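Local atomic coordinates of flocculation protein FLO11 (Saccharomyces cerevisiae, PDB entry 4UYT), a protein that mediates homotypic cell-cell adhesion in yeast flocculation through its Flo11 domain, and supports substrate adhesion, invasive and pseudohyphal growth and biofilm formation. Residues 11-14 against 15-18; 82-86 against 87-91. All blocks are in the same frame, centred on the assembly; numbering follows the deposited sequence.

Contact 1. Residues 11-14 against 15-18; sequences IVNG and CPNL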
ATOM      1  N   ILE A  11       6.831  -9.508  10.343  1.00  8.39           N
ATOM      2  CA  ILE A  11       6.035  -8.425   9.827  1.00  7.64           C
ATOM      3  C   ILE A  11       4.600  -8.850  10.080  1.00  8.42           C
ATOM      4  O   ILE A  11       4.161  -9.874   9.567  1.00 11.54           O
ATOM      5  CB  ILE A  11       6.297  -8.199   8.327  1.00  8.41           C
ATOM      6  CG1 ILE A  11       7.777  -7.899   8.074  1.00  9.56           C
ATOM      7  CG2 ILE A  11       5.410  -7.097   7.809  1.00 10.23           C
ATOM      8  CD1 ILE A  11       8.161  -8.037   6.625  1.00 10.31           C
ATOM      9  N   VAL A  12       3.879  -8.090  10.884  1.00  7.87           N
ATOM     10  CA  VAL A  12       2.585  -8.542  11.402  1.00  8.01           C
ATOM     11  C   VAL A  12       1.442  -7.708  10.841  1.00  7.47           C
ATOM     12  O   VAL A  12       1.438  -6.483  10.961  1.00  7.70           O
ATOM     13  CB  VAL A  12       2.583  -8.496  12.924  1.00  8.82           C
ATOM     14  CG1 VAL A  12       1.291  -9.067  13.477  1.00  9.71           C
ATOM     15  CG2 VAL A  12       3.781  -9.257  13.465  1.00 10.05           C
ATOM     16  N   ASN A  13       0.450  -8.397  10.270  1.00  8.22           N
ATOM     17  CA  ASN A  13      -0.827  -7.790   9.942  1.00  8.72           C
ATOM     18  C   ASN A  13      -1.515  -7.463  11.245  1.00  8.84           C
ATOM     19  O   ASN A  13      -1.784  -8.358  12.046  1.00 10.62           O
ATOM     20  CB  ASN A  13      -1.601  -8.775   9.095  1.00  9.55           C
ATOM     21  CG  ASN A  13      -3.018  -8.338   8.782  1.00  9.45           C
ATOM     22  OD1 ASN A  13      -3.653  -7.605   9.529  1.00 10.09           O
ATOM     23  ND2 ASN A  13      -3.531  -8.810   7.667  1.00 11.13           N
ATOM     24  N   GLY A  14      -1.764  -6.171  11.482  1.00  8.87           N
ATOM     25  CA  GLY A  14      -2.266  -5.723  12.765  1.00  9.11           C
ATOM     26  C   GLY A  14      -3.750  -5.874  13.002  1.00  8.89           C
ATOM     27  O   GLY A  14      -4.205  -5.557  14.084  1.00 10.05           O
ATOM     28  N   CYS A  15      -4.500  -6.363  12.020  1.00  9.93           N
ATOM     29  CA  CYS A  15      -5.947  -6.462  12.154  1.00 10.97           C
ATOM     30  C   CYS A  15      -6.561  -7.415  11.135  1.00 11.73           C
ATOM     31  O   CYS A  15      -7.402  -7.007  10.338  1.00 12.69           O
ATOM     32  CB  CYS A  15      -6.618  -5.077  12.080  1.00 11.09           C
ATOM     33  SG  CYS A  15      -6.080  -4.068  10.690  1.00 10.04           S
ATOM     34  N   PRO A  16      -6.122  -8.679  11.146  1.00 13.06           N
ATOM     35  CA  PRO A  16      -6.528  -9.608  10.104  1.00 13.84           C
ATOM     36  C   PRO A  16      -7.974 -10.041  10.168  1.00 16.23           C
ATOM     37  O   PRO A  16      -8.458 -10.672   9.234  1.00 19.99           O
ATOM     38  CB  PRO A  16      -5.624 -10.802  10.341  1.00 14.52           C
ATOM     39  CG  PRO A  16      -5.363 -10.775  11.810  1.00 15.10           C
ATOM     40  CD  PRO A  16      -5.165  -9.303  12.075  1.00 13.47           C
ATOM     41  N   ASN A  17      -8.648  -9.721  11.254  1.00 15.71           N
ATOM     42  CA  ASN A  17     -10.025 -10.172  11.360  1.00 19.16           C
ATOM     43  C   ASN A  17     -11.041  -9.101  10.951  1.00 18.02           C
ATOM     44  O   ASN A  17     -12.223  -9.384  10.947  1.00 21.77           O
ATOM     45  CB  ASN A  17     -10.268 -10.840  12.718  1.00 23.49           C
ATOM     46  CG  ASN A  17      -9.449 -12.138  12.867  1.00 27.27           C
ATOM     47  OD1 ASN A  17      -9.452 -12.991  11.975  1.00 36.58           O
ATOM     48  ND2 ASN A  17      -8.703 -12.256  13.955  1.00 32.89           N
ATOM     49  N   LEU A  18     -10.581  -7.910  10.524  1.00 15.36           N
ATOM     50  CA  LEU A  18     -11.483  -6.916   9.926  1.00 14.83           C
ATOM     51  C   LEU A  18     -11.905  -7.378   8.530  1.00 14.64           C
ATOM     52  O   LEU A  18     -11.141  -8.038   7.811  1.00 15.58           O
ATOM     53  CB  LEU A  18     -10.848  -5.518   9.838  1.00 13.89           C
ATOM     54  CG  LEU A  18     -10.699  -4.774  11.149  1.00 14.00           C
ATOM     55  CD1 LEU A  18      -9.960  -3.464  10.914  1.00 13.34           C
ATOM     56  CD2 LEU A  18     -12.033  -4.528  11.829  1.00 16.62           C
TER

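Contact 2. Residues 82-86 against 87-91; sequences YGYNE and NTYLI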
ATOM      1  N   TYR A  82       3.371   4.902 -11.604  1.00 10.58           N
ATOM      2  CA  TYR A  82       3.076   4.923 -13.012  1.00 11.29           C
ATOM      3  C   TYR A  82       2.464   6.265 -13.335  1.00 11.56           C
ATOM      4  O   TYR A  82       1.576   6.748 -12.634  1.00 12.65           O
ATOM      5  CB  TYR A  82       2.096   3.824 -13.375  1.00 11.11           C
ATOM      6  CG  TYR A  82       1.998   3.554 -14.841  1.00 12.30           C
ATOM      7  CD1 TYR A  82       2.873   2.680 -15.449  1.00 13.33           C
ATOM      8  CD2 TYR A  82       1.028   4.164 -15.612  1.00 13.15           C
ATOM      9  CE1 TYR A  82       2.770   2.385 -16.793  1.00 15.86           C
ATOM     10  CE2 TYR A  82       0.906   3.881 -16.948  1.00 15.56           C
ATOM     11  CZ  TYR A  82       1.777   2.990 -17.530  1.00 16.79           C
ATOM     12  OH  TYR A  82       1.659   2.697 -18.864  1.00 23.30           O
ATOM     13  N   GLY A  83       2.905   6.857 -14.415  1.00 11.65           N
ATOM     14  CA  GLY A  83       2.262   8.038 -14.901  1.00 13.28           C
ATOM     15  C   GLY A  83       2.989   8.587 -16.103  1.00 13.16           C
ATOM     16  O   GLY A  83       4.196   8.820 -16.058  1.00 13.61           O
ATOM     17  N   TYR A  84       2.227   8.784 -17.165  1.00 16.05           N
ATOM     18  CA  TYR A  84       2.754   9.385 -18.361  1.00 15.97           C
ATOM     19  C   TYR A  84       3.245  10.811 -18.100  1.00 16.16           C
ATOM     20  O   TYR A  84       4.336  11.225 -18.554  1.00 16.74           O
ATOM     21  CB  TYR A  84       1.675   9.380 -19.445  1.00 17.82           C
ATOM     22  CG  TYR A  84       1.337   7.997 -19.957  1.00 17.87           C
ATOM     23  CD1 TYR A  84       2.103   7.428 -20.954  1.00 21.11           C
ATOM     24  CD2 TYR A  84       0.275   7.252 -19.438  1.00 19.79           C
ATOM     25  CE1 TYR A  84       1.817   6.170 -21.450  1.00 25.09           C
ATOM     26  CE2 TYR A  84      -0.020   5.991 -19.930  1.00 22.19           C
ATOM     27  CZ  TYR A  84       0.762   5.452 -20.930  1.00 24.60           C
ATOM     28  OH  TYR A  84       0.480   4.204 -21.446  1.00 27.42           O
ATOM     29  N   ASN A  85       2.456  11.581 -17.356  1.00 18.90           N
ATOM     30  CA  ASN A  85       2.814  12.970 -17.078  1.00 17.40           C
ATOM     31  C   ASN A  85       4.186  13.108 -16.375  1.00 15.96           C
ATOM     32  O   ASN A  85       4.899  14.102 -16.548  1.00 17.41           O
ATOM     33  CB  ASN A  85       1.731  13.657 -16.242  1.00 21.32           C
ATOM     34  CG  ASN A  85       0.441  13.889 -17.002  1.00 22.72           C
ATOM     35  OD1 ASN A  85       0.377  13.770 -18.227  1.00 23.17           O
ATOM     36  ND2 ASN A  85      -0.596  14.249 -16.268  1.00 26.37           N
ATOM     37  N   GLU A  86       4.493  12.094 -15.555  1.00 16.89           N
ATOM     38  CA  GLU A  86       5.691  12.063 -14.728  1.00 16.46           C
ATOM     39  C   GLU A  86       6.795  11.158 -15.273  1.00 15.73           C
ATOM     40  O   GLU A  86       7.776  10.909 -14.580  1.00 17.86           O
ATOM     41  CB  GLU A  86       5.328  11.603 -13.317  1.00 17.40           C
ATOM     42  CG  GLU A  86       4.338  12.521 -12.618  1.00 20.32           C
ATOM     43  CD  GLU A  86       2.866  12.243 -12.907  1.00 20.66           C
ATOM     44  OE1 GLU A  86       2.514  11.265 -13.604  1.00 23.46           O
ATOM     45  OE2 GLU A  86       2.031  13.014 -12.400  1.00 28.91           O
ATOM     46  N   ASN A  87       6.640  10.659 -16.496  1.00 14.80           N
ATOM     47  CA  ASN A  87       7.622   9.777 -17.109  1.00 16.29           C
ATOM     48  C   ASN A  87       8.014   8.631 -16.210  1.00 15.22           C
ATOM     49  O   ASN A  87       9.204   8.281 -16.147  1.00 16.79           O
ATOM     50  CB  ASN A  87       8.878  10.567 -17.528  1.00 15.65           C
ATOM     51  CG  ASN A  87       8.534  11.802 -18.307  1.00 16.11           C
ATOM     52  OD1 ASN A  87       8.862  12.940 -17.899  1.00 19.96           O
ATOM     53  ND2 ASN A  87       7.820  11.611 -19.401  1.00 15.31           N
ATOM     54  N   THR A  88       7.033   8.077 -15.501  1.00 13.52           N
ATOM     55  CA  THR A  88       7.320   7.057 -14.530  1.00 13.11           C
ATOM     56  C   THR A  88       6.647   5.760 -14.895  1.00 12.52           C
ATOM     57  O   THR A  88       5.438   5.714 -15.065  1.00 13.60           O
ATOM     58  CB  THR A  88       6.838   7.522 -13.157  1.00 14.15           C
ATOM     59  OG1 THR A  88       7.478   8.757 -12.820  1.00 16.90           O
ATOM     60  CG2 THR A  88       7.177   6.501 -12.104  1.00 15.09           C
ATOM     61  N   TYR A  89       7.427   4.690 -14.983  1.00 13.40           N
ATOM     62  CA  TYR A  89       6.932   3.388 -15.458  1.00 13.92           C
ATOM     63  C   TYR A  89       7.564   2.286 -14.624  1.00 13.97           C
ATOM     64  O   TYR A  89       8.397   1.528 -15.096  1.00 19.45           O
ATOM     65  CB  TYR A  89       7.229   3.231 -16.963  1.00 16.24           C
ATOM     66  CG  TYR A  89       6.825   4.469 -17.741  1.00 16.39           C
ATOM     67  CD1 TYR A  89       5.498   4.735 -18.053  1.00 16.72           C
ATOM     68  CD2 TYR A  89       7.773   5.401 -18.150  1.00 17.34           C
ATOM     69  CE1 TYR A  89       5.122   5.866 -18.745  1.00 17.67           C
ATOM     70  CE2 TYR A  89       7.412   6.539 -18.858  1.00 17.24           C
ATOM     71  CZ  TYR A  89       6.078   6.770 -19.151  1.00 17.83           C
ATOM     72  OH  TYR A  89       5.641   7.876 -19.833  1.00 19.13           O
ATOM     73  N   LEU A  90       7.177   2.223 -13.357  1.00 12.98           N
ATOM     74  CA  LEU A  90       7.849   1.347 -12.396  1.00 14.10           C
ATOM     75  C   LEU A  90       7.064   0.111 -12.026  1.00 14.92           C
ATOM     76  O   LEU A  90       7.500  -0.661 -11.167  1.00 18.27           O
ATOM     77  CB  LEU A  90       8.183   2.133 -11.136  1.00 14.42           C
ATOM     78  CG  LEU A  90       9.152   3.290 -11.362  1.00 17.11           C
ATOM     79  CD1 LEU A  90       9.248   4.105 -10.088  1.00 18.48           C
ATOM     80  CD2 LEU A  90      10.514   2.784 -11.801  1.00 21.45           C
ATOM     81  N   ILE A  91       5.890  -0.061 -12.627  1.00 12.45           N
ATOM     82  CA  ILE A  91       5.109  -1.272 -12.508  1.00 12.06           C
ATOM     83  C   ILE A  91       4.572  -1.628 -13.866  1.00 12.81           C
ATOM     84  O   ILE A  91       4.357  -0.752 -14.700  1.00 16.74           O
ATOM     85  CB  ILE A  91       3.950  -1.129 -11.497  1.00 12.85           C
ATOM     86  CG1 ILE A  91       2.938  -0.039 -11.898  1.00 13.69           C
ATOM     87  CG2 ILE A  91       4.498  -0.837 -10.118  1.00 12.97           C
ATOM     88  CD1 ILE A  91       1.627  -0.604 -12.402  1.00 15.99           C
TER

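Contact 1. Residues 11-14 against 15-18
An Asx turn closes the end of strand 12-13, where the amide side chain of N13 folds forward onto the backbone of C15. The grip is one nearly straight hydrogen bond: C15 N donates to N13 OD1 at 2.9 Å, with an N-H...O angle of 163° and the donor lying in the plane of the side-chain carbonyl. This fixes the rotation of the amide. N13 CG sits anti to the backbone N (chi1 174°), which points the amide toward C15, so that OD1 spans G14 to reach C15 N. P16 N lies 3.1 Å from N13 OD1 but has no hydrogen to share, so the ring, with P16 CD 3.4 Å from N13 OD1, only packs against the oxygen; the other end of the amide, N13 ND2, meets P16 CB at 3.9 Å, and the two side chains pass at a slant. C15 is also tied down through SG, which forms a disulfide with C150. From C15 the chain continues into a type I beta turn ending at L18, whose N gives a weak bond to C15 O at 3.3 Å. Backbone hydrogen bonds of V12 with Y167 and of G14 with G165 hold this end of the chain to strand 166-169 and the loop before it. The sequence of elements is an edge strand leaving its antiparallel sheet through an Asx turn, followed at once by a type I beta turn.

Contact 2. Residues 82-86 against 87-91
The carbonyl oxygen of G83 takes two backbone N-H groups, T88 N from across the hairpin at 3.0 Å and, more weakly, E86 N from within the turn. The bond from T88 is almost straight (175°), and its return partner, G83 N to T88 O at 2.9 Å, completes an antiparallel hydrogen-bonded pair. Inside it, Y84 to N87 forms a type I beta turn, closed by N87 N donating to Y84 O with the donor well above the carbonyl plane. N87, with positive phi, shares the place facing G83 with T88, a G1 beta bulge. The T88 hydroxyl, held beside its own backbone N by chi1 -58°, turns back to donate to E86 O at 2.8 Å, again from above the carbonyl plane. Y82 and Y89 share one face of the hairpin, and Y84 from the turn joins them in an aromatic cluster. The Y89 ring presents its edge to the face of Y82 in a T-shaped pair, centroids 5.6 Å apart and planes at 83°, with Y89 CD1 3.8 Å from Y82 CE1. The same ring turns its edge toward the face of Y84 in an offset edge-to-face pair, where Y89 OH lies 3.7 Å from Y84 CD1. I91 follows on beside Y82, its CG1 4.2 Å from Y82 CB. Strand 88-89 is the sheet's outermost strand here, paired with 79-83; strand 64-70 lies beyond, where L64 and L67 pack on Y82 and the ring of W65 meets that of Y84.

In the fold
Contact 1 comes first along the chain and closes well before contact 2 begins. Their centres lie about 31 Å apart, on opposite sides of the chain's centre, with nearest atoms about 19 Å apart, and they share no sheet. Residues 11-14 include strand 12-13, an outer strand of the three-stranded sheet with 166-169 and 113-115, whereas residues 82-91 hold the turn and the paired ends of hairpin 79-83/88-89 at one margin of the five-stranded sheet. Both belong to the N-terminal Flo11 adhesin domain. Contact 1 sits at a disulfide-tied turn; contact 2 carries a tyrosine cluster, partly exposed, consistent with the aromatic surface bands through which the domain binds its own kind.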